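Local coordinates for Rho guanine nucleotide exchange factor 3 (Mus musculus, PDB 2Z0Q), which acts through its DH-PH domains as a guanine nucleotide exchange factor for the small GTPases RhoA and RhoB, at residues A[31-35]-A[74-78]; A[63-67]-A[152-156]. One frame throughout, in Å; residues are numbered along the deposited sequence.

Contact 1: residues A[31-35]-A[74-78]; sequences EEDLI and HEELL
Glu-31 and His-74 meet because both side chains leave their helices with CG anti to the carbonyl carbon (chi1 near -65°), and Glu-31 then bends back at its second torsion, which brings its carboxylate against the edge of the imidazole. There ND1 of His-74 donates a hydrogen bond of 2.8 Å to OE1 of Glu-31, which accepts it with its syn lone pair. The oxygen lies almost in the ring plane, and the N-H...O angle is 154°; carboxylate and ring are nearly coplanar, 23° apart. Leu-34 comes over one face of the same ring, its CD1 3.8 Å from the centroid in a CH-pi contact, a leucine methyl being well suited to a flat ring face, so the imidazole is fixed both at its edge and from above. CD2 of Leu-77 crosses the Glu-31 side chain at about a right angle, 3.5 Å from its CD. Aliphatic packing takes over beside this polar pair: the slender end of Ile-35 reaches up to the backbone of the other helix, CD1 lying 3.6 Å from N of Glu-75 and 3.8 Å from CD2 of Leu-78. The two helices, 15-51 and 67-84, run roughly antiparallel here, part of the helical bundle of the DH domain. OE2 of Glu-31 forms a salt bridge with Arg-159 and a hydrogen bond with Tyr-163. Histidine suits its place because it has two ring nitrogens, NE2 being hydrogen-bonded to Tyr-108. A buried carboxylate is thus paid for by several partners, and its charge would be expected to polarise the imidazole and help keep the proton on ND1.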
ATOM      1  N   GLU A  31       8.082 -16.655   7.974  1.00 16.22           N
ATOM      2  CA  GLU A  31       7.514 -16.187   9.244  1.00 17.88           C
ATOM      3  C   GLU A  31       8.692 -15.544  10.016  1.00 19.81           C
ATOM      4  O   GLU A  31       8.591 -14.428  10.551  1.00 18.17           O
ATOM      5  CB  GLU A  31       6.958 -17.366  10.045  1.00 18.97           C
ATOM      6  CG  GLU A  31       5.739 -18.051   9.364  1.00 18.02           C
ATOM      7  CD  GLU A  31       4.629 -17.064   9.161  1.00 18.29           C
ATOM      8  OE1 GLU A  31       4.305 -16.357  10.127  1.00 18.04           O
ATOM      9  OE2 GLU A  31       4.084 -16.967   8.040  1.00 19.64           O
ATOM     10  N   GLU A  32       9.809 -16.261  10.037  1.00 20.84           N
ATOM     11  CA  GLU A  32      10.990 -15.768  10.729  1.00 23.39           C
ATOM     12  C   GLU A  32      11.433 -14.422  10.172  1.00 22.01           C
ATOM     13  O   GLU A  32      11.720 -13.498  10.950  1.00 22.21           O
ATOM     14  CB  GLU A  32      12.114 -16.800  10.633  1.00 26.83           C
ATOM     15  CG  GLU A  32      13.403 -16.386  11.325  1.00 34.28           C
ATOM     16  CD  GLU A  32      14.334 -17.588  11.499  1.00 37.39           C
ATOM     17  OE1 GLU A  32      14.345 -18.458  10.598  1.00 41.42           O
ATOM     18  OE2 GLU A  32      15.043 -17.660  12.524  1.00 39.76           O
ATOM     19  N   ASP A  33      11.481 -14.309   8.844  1.00 20.68           N
ATOM     20  CA  ASP A  33      11.861 -13.069   8.156  1.00 23.62           C
ATOM     21  C   ASP A  33      10.895 -11.914   8.499  1.00 23.49           C
ATOM     22  O   ASP A  33      11.317 -10.763   8.712  1.00 22.71           O
ATOM     23  CB  ASP A  33      11.850 -13.267   6.622  1.00 23.02           C
ATOM     24  CG  ASP A  33      13.021 -14.120   6.127  1.00 26.59           C
ATOM     25  OD1 ASP A  33      13.941 -14.396   6.920  1.00 25.53           O
ATOM     26  OD2 ASP A  33      13.014 -14.523   4.938  1.00 29.52           O
ATOM     27  N   LEU A  34       9.595 -12.208   8.502  1.00 21.32           N
ATOM     28  CA  LEU A  34       8.606 -11.175   8.827  1.00 22.42           C
ATOM     29  C   LEU A  34       8.778 -10.672  10.289  1.00 21.40           C
ATOM     30  O   LEU A  34       8.787  -9.462  10.540  1.00 22.72           O
ATOM     31  CB  LEU A  34       7.180 -11.725   8.635  1.00 22.16           C
ATOM     32  CG  LEU A  34       6.057 -10.771   9.067  1.00 22.99           C
ATOM     33  CD1 LEU A  34       4.736 -11.114   8.348  1.00 23.85           C
ATOM     34  CD2 LEU A  34       5.872 -10.899  10.584  1.00 26.71           C
ATOM     35  N   ILE A  35       8.925 -11.605  11.221  1.00 21.06           N
ATOM     36  CA  ILE A  35       9.087 -11.264  12.659  1.00 23.24           C
ATOM     37  C   ILE A  35      10.351 -10.402  12.813  1.00 25.29           C
ATOM     38  O   ILE A  35      10.346  -9.360  13.479  1.00 26.15           O
ATOM     39  CB  ILE A  35       9.217 -12.553  13.500  1.00 22.04           C
ATOM     40  CG1 ILE A  35       7.885 -13.343  13.477  1.00 22.02           C
ATOM     41  CG2 ILE A  35       9.657 -12.227  14.930  1.00 22.56           C
ATOM     42  CD1 ILE A  35       7.988 -14.756  14.006  1.00 22.47           C
ATOM     43  N   HIS A  74       2.533 -14.350  14.254  1.00 22.59           N
ATOM     44  CA  HIS A  74       3.545 -15.034  13.455  1.00 21.19           C
ATOM     45  C   HIS A  74       4.501 -15.843  14.347  1.00 21.61           C
ATOM     46  O   HIS A  74       4.898 -16.967  14.011  1.00 20.36           O
ATOM     47  CB  HIS A  74       4.232 -13.974  12.574  1.00 19.14           C
ATOM     48  CG  HIS A  74       3.296 -13.352  11.581  1.00 21.38           C
ATOM     49  ND1 HIS A  74       2.853 -14.025  10.459  1.00 20.03           N
ATOM     50  CD2 HIS A  74       2.669 -12.151  11.570  1.00 21.36           C
ATOM     51  CE1 HIS A  74       1.988 -13.271   9.808  1.00 22.22           C
ATOM     52  NE2 HIS A  74       1.856 -12.128  10.462  1.00 24.68           N
ATOM     53  N   GLU A  75       4.820 -15.325  15.531  1.00 23.37           N
ATOM     54  CA  GLU A  75       5.667 -16.077  16.429  1.00 23.54           C
ATOM     55  C   GLU A  75       4.952 -17.354  16.802  1.00 24.07           C
ATOM     56  O   GLU A  75       5.587 -18.402  16.932  1.00 23.57           O
ATOM     57  CB  GLU A  75       6.000 -15.274  17.704  1.00 25.67           C
ATOM     58  CG  GLU A  75       6.861 -14.046  17.441  1.00 25.93           C
ATOM     59  CD  GLU A  75       7.128 -13.229  18.712  1.00 31.65           C
ATOM     60  OE1 GLU A  75       6.158 -12.743  19.335  1.00 30.54           O
ATOM     61  OE2 GLU A  75       8.318 -13.081  19.071  1.00 33.30           O
ATOM     62  N   GLU A  76       3.633 -17.275  16.984  1.00 24.05           N
ATOM     63  CA  GLU A  76       2.873 -18.465  17.333  1.00 24.59           C
ATOM     64  C   GLU A  76       2.921 -19.465  16.185  1.00 21.04           C
ATOM     65  O   GLU A  76       3.112 -20.648  16.419  1.00 21.31           O
ATOM     66  CB  GLU A  76       1.415 -18.133  17.635  1.00 26.39           C
ATOM     67  CG  GLU A  76       0.586 -19.351  18.007  1.00 31.84           C
ATOM     68  CD  GLU A  76       1.048 -19.988  19.293  1.00 31.47           C
ATOM     69  OE1 GLU A  76       1.478 -19.243  20.202  1.00 36.59           O
ATOM     70  OE2 GLU A  76       0.977 -21.223  19.421  1.00 32.30           O
ATOM     71  N   LEU A  77       2.755 -19.006  14.949  1.00 21.27           N
ATOM     72  CA  LEU A  77       2.786 -19.972  13.851  1.00 19.79           C
ATOM     73  C   LEU A  77       4.181 -20.591  13.751  1.00 18.87           C
ATOM     74  O   LEU A  77       4.339 -21.801  13.629  1.00 19.12           O
ATOM     75  CB  LEU A  77       2.399 -19.312  12.525  1.00 20.43           C
ATOM     76  CG  LEU A  77       2.585 -20.244  11.328  1.00 20.25           C
ATOM     77  CD1 LEU A  77       1.767 -21.510  11.498  1.00 20.94           C
ATOM     78  CD2 LEU A  77       2.246 -19.470  10.057  1.00 20.08           C
ATOM     79  N   LEU A  78       5.205 -19.757  13.785  1.00 20.16           N
ATOM     80  CA  LEU A  78       6.572 -20.264  13.709  1.00 20.08           C
ATOM     81  C   LEU A  78       6.872 -21.298  14.795  1.00 20.88           C
ATOM     82  O   LEU A  78       7.456 -22.341  14.530  1.00 20.59           O
ATOM     83  CB  LEU A  78       7.536 -19.094  13.799  1.00 21.05           C
ATOM     84  CG  LEU A  78       9.032 -19.408  13.669  1.00 23.18           C
ATOM     85  CD1 LEU A  78       9.301 -20.078  12.339  1.00 23.94           C
ATOM     86  CD2 LEU A  78       9.815 -18.102  13.779  1.00 20.77           C
TER

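Contact 2: residues A[63-67]-A[152-156]; sequences IFGTL and FLDIP
Within the helical bundle of the DH domain, the turn that leads from helix 57-64 into helix 67-84 packs against the residues leading into helix 155-172, and Phe-152 fills the space between them. Its CG sits between the backbone N and the carbonyl carbon (chi1 76°), a crowded position that lays the ring against Leu-67, Ile-63 and Phe-64. CD1 of Leu-67 meets the ring in its own plane, 3.3 Å from CE1 of Phe-152, and CG2 of Ile-63 also approaches the edge, 3.9 Å from CZ of Phe-152. The ring of Phe-64 lies nearly parallel to that of Phe-152, planes 18° apart, but is slid aside so far that the two barely overlap. Their closest approach is from CE2 of Phe-64 to CZ of Phe-152, 3.4 Å. Leu-67 uses its two methyls on different partners: the other, CD2, rests 3.7 Å from CG of Pro-156, a compact ring well suited to the first turn of a helix. Leu-153 places CD2 3.4 Å from the carbonyl O of Ile-63. With an alanine in place of Phe-152, the ring that Ile-63, Phe-64 and Leu-67 all touch would be lost, and a gap would probably open between the turn and the approach to helix 155-172. Tyr-45 and Met-49 of helix 15-51 also touch Phe-64, and Ala-41 touches Phe-152. With no hydrogen bond crossing between the two segments, their cohesion rests on shape and the burial of apolar surface.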
ATOM      1  N   ILE A  63       1.935   4.790  13.767  1.00 43.20           N
ATOM      2  CA  ILE A  63       2.693   4.138  12.708  1.00 41.47           C
ATOM      3  C   ILE A  63       3.185   2.735  13.071  1.00 41.07           C
ATOM      4  O   ILE A  63       3.082   1.825  12.255  1.00 39.95           O
ATOM      5  CB  ILE A  63       3.875   5.048  12.261  1.00 41.40           C
ATOM      6  CG1 ILE A  63       3.304   6.274  11.531  1.00 41.72           C
ATOM      7  CG2 ILE A  63       4.841   4.294  11.358  1.00 41.83           C
ATOM      8  CD1 ILE A  63       4.337   7.295  11.109  1.00 42.09           C
ATOM      9  N   PHE A  64       3.686   2.538  14.289  1.00 40.00           N
ATOM     10  CA  PHE A  64       4.194   1.218  14.680  1.00 40.77           C
ATOM     11  C   PHE A  64       3.328   0.521  15.731  1.00 41.29           C
ATOM     12  O   PHE A  64       3.536  -0.650  16.068  1.00 39.25           O
ATOM     13  CB  PHE A  64       5.627   1.340  15.222  1.00 40.92           C
ATOM     14  CG  PHE A  64       6.524   2.200  14.386  1.00 39.96           C
ATOM     15  CD1 PHE A  64       6.377   3.592  14.384  1.00 39.87           C
ATOM     16  CD2 PHE A  64       7.519   1.628  13.595  1.00 38.92           C
ATOM     17  CE1 PHE A  64       7.208   4.396  13.604  1.00 39.01           C
ATOM     18  CE2 PHE A  64       8.355   2.428  12.813  1.00 38.69           C
ATOM     19  CZ  PHE A  64       8.197   3.814  12.821  1.00 38.77           C
ATOM     20  N   GLY A  65       2.349   1.257  16.243  1.00 43.04           N
ATOM     21  CA  GLY A  65       1.474   0.729  17.268  1.00 44.91           C
ATOM     22  C   GLY A  65       0.773  -0.574  16.962  1.00 46.01           C
ATOM     23  O   GLY A  65       0.756  -1.480  17.799  1.00 48.30           O
ATOM     24  N   THR A  66       0.191  -0.699  15.779  1.00 46.62           N
ATOM     25  CA  THR A  66      -0.507  -1.937  15.475  1.00 46.53           C
ATOM     26  C   THR A  66       0.400  -3.085  15.100  1.00 46.00           C
ATOM     27  O   THR A  66       0.074  -4.240  15.380  1.00 45.47           O
ATOM     28  CB  THR A  66      -1.519  -1.757  14.357  1.00 47.70           C
ATOM     29  OG1 THR A  66      -2.265  -0.555  14.580  1.00 47.84           O
ATOM     30  CG2 THR A  66      -2.484  -2.953  14.349  1.00 48.42           C
ATOM     31  N   LEU A  67       1.535  -2.777  14.480  1.00 46.08           N
ATOM     32  CA  LEU A  67       2.486  -3.814  14.077  1.00 47.38           C
ATOM     33  C   LEU A  67       2.802  -4.727  15.240  1.00 46.99           C
ATOM     34  O   LEU A  67       2.959  -5.932  15.068  1.00 47.51           O
ATOM     35  CB  LEU A  67       3.791  -3.206  13.545  1.00 47.27           C
ATOM     36  CG  LEU A  67       3.772  -2.546  12.167  1.00 48.41           C
ATOM     37  CD1 LEU A  67       5.191  -2.080  11.850  1.00 48.99           C
ATOM     38  CD2 LEU A  67       3.281  -3.525  11.088  1.00 48.76           C
ATOM     39  N   PHE A 152       7.961  -0.457   4.937  1.00 49.52           N
ATOM     40  CA  PHE A 152       7.922  -1.590   5.858  1.00 47.20           C
ATOM     41  C   PHE A 152       6.483  -1.839   6.312  1.00 45.35           C
ATOM     42  O   PHE A 152       6.145  -2.932   6.755  1.00 44.68           O
ATOM     43  CB  PHE A 152       8.805  -1.313   7.071  1.00 49.23           C
ATOM     44  CG  PHE A 152       8.198  -0.352   8.048  1.00 50.79           C
ATOM     45  CD1 PHE A 152       7.529  -0.821   9.184  1.00 51.79           C
ATOM     46  CD2 PHE A 152       8.260   1.026   7.820  1.00 51.64           C
ATOM     47  CE1 PHE A 152       6.925   0.074  10.084  1.00 51.96           C
ATOM     48  CE2 PHE A 152       7.660   1.931   8.711  1.00 51.75           C
ATOM     49  CZ  PHE A 152       6.993   1.449   9.846  1.00 51.98           C
ATOM     50  N   LEU A 153       5.644  -0.816   6.204  1.00 43.91           N
ATOM     51  CA  LEU A 153       4.241  -0.942   6.590  1.00 43.58           C
ATOM     52  C   LEU A 153       3.489  -1.891   5.661  1.00 41.66           C
ATOM     53  O   LEU A 153       2.449  -2.433   6.032  1.00 41.93           O
ATOM     54  CB  LEU A 153       3.546   0.421   6.570  1.00 45.79           C
ATOM     55  CG  LEU A 153       3.952   1.412   7.666  1.00 47.85           C
ATOM     56  CD1 LEU A 153       3.135   2.689   7.500  1.00 48.02           C
ATOM     57  CD2 LEU A 153       3.720   0.798   9.035  1.00 48.69           C
ATOM     58  N   ASP A 154       4.007  -2.069   4.452  1.00 39.39           N
ATOM     59  CA  ASP A 154       3.381  -2.960   3.494  1.00 37.16           C
ATOM     60  C   ASP A 154       3.766  -4.423   3.763  1.00 35.49           C
ATOM     61  O   ASP A 154       3.137  -5.304   3.206  1.00 33.64           O
ATOM     62  CB  ASP A 154       3.783  -2.635   2.045  1.00 38.99           C
ATOM     63  CG  ASP A 154       3.350  -1.237   1.576  1.00 42.40           C
ATOM     64  OD1 ASP A 154       2.249  -0.747   1.945  1.00 41.68           O
ATOM     65  OD2 ASP A 154       4.128  -0.637   0.791  1.00 44.78           O
ATOM     66  N   ILE A 155       4.783  -4.688   4.593  1.00 32.89           N
ATOM     67  CA  ILE A 155       5.207  -6.079   4.865  1.00 31.46           C
ATOM     68  C   ILE A 155       4.088  -7.050   5.301  1.00 29.02           C
ATOM     69  O   ILE A 155       3.930  -8.137   4.718  1.00 27.42           O
ATOM     70  CB  ILE A 155       6.400  -6.141   5.918  1.00 32.52           C
ATOM     71  CG1 ILE A 155       7.736  -6.141   5.173  1.00 35.09           C
ATOM     72  CG2 ILE A 155       6.333  -7.406   6.768  1.00 33.99           C
ATOM     73  CD1 ILE A 155       8.956  -6.387   6.079  1.00 37.96           C
ATOM     74  N   PRO A 156       3.276  -6.673   6.300  1.00 27.35           N
ATOM     75  CA  PRO A 156       2.218  -7.611   6.711  1.00 26.09           C
ATOM     76  C   PRO A 156       1.188  -7.905   5.616  1.00 25.26           C
ATOM     77  O   PRO A 156       0.832  -9.071   5.375  1.00 23.14           O
ATOM     78  CB  PRO A 156       1.591  -6.931   7.935  1.00 27.99           C
ATOM     79  CG  PRO A 156       2.716  -6.006   8.426  1.00 27.76           C
ATOM     80  CD  PRO A 156       3.285  -5.472   7.157  1.00 28.69           C
TER

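Both contacts are buried in the DH domain, their centres about 14 Å apart, with contact 2 nearer the middle of the whole chain. They share elements: helix 15-51 carries 31-35 and runs on past contact 2, helix 67-84 carries 74-78 and follows directly from the turn at 63-67, and helix 155-172, entered through 152-156, supplies Arg-159 and Tyr-163 to the carboxylate of contact 1. The two also touch, CG of Leu-34 lying 4.1 Å from CG2 of Ile-155. Their chemistry differs: contact 1 joins two regular antiparallel helices through a buried polar network, with Glu-32 and Glu-75 toward its more exposed edge, whereas contact 2 fits a turn to the approach to helix 155-172 by apolar packing alone.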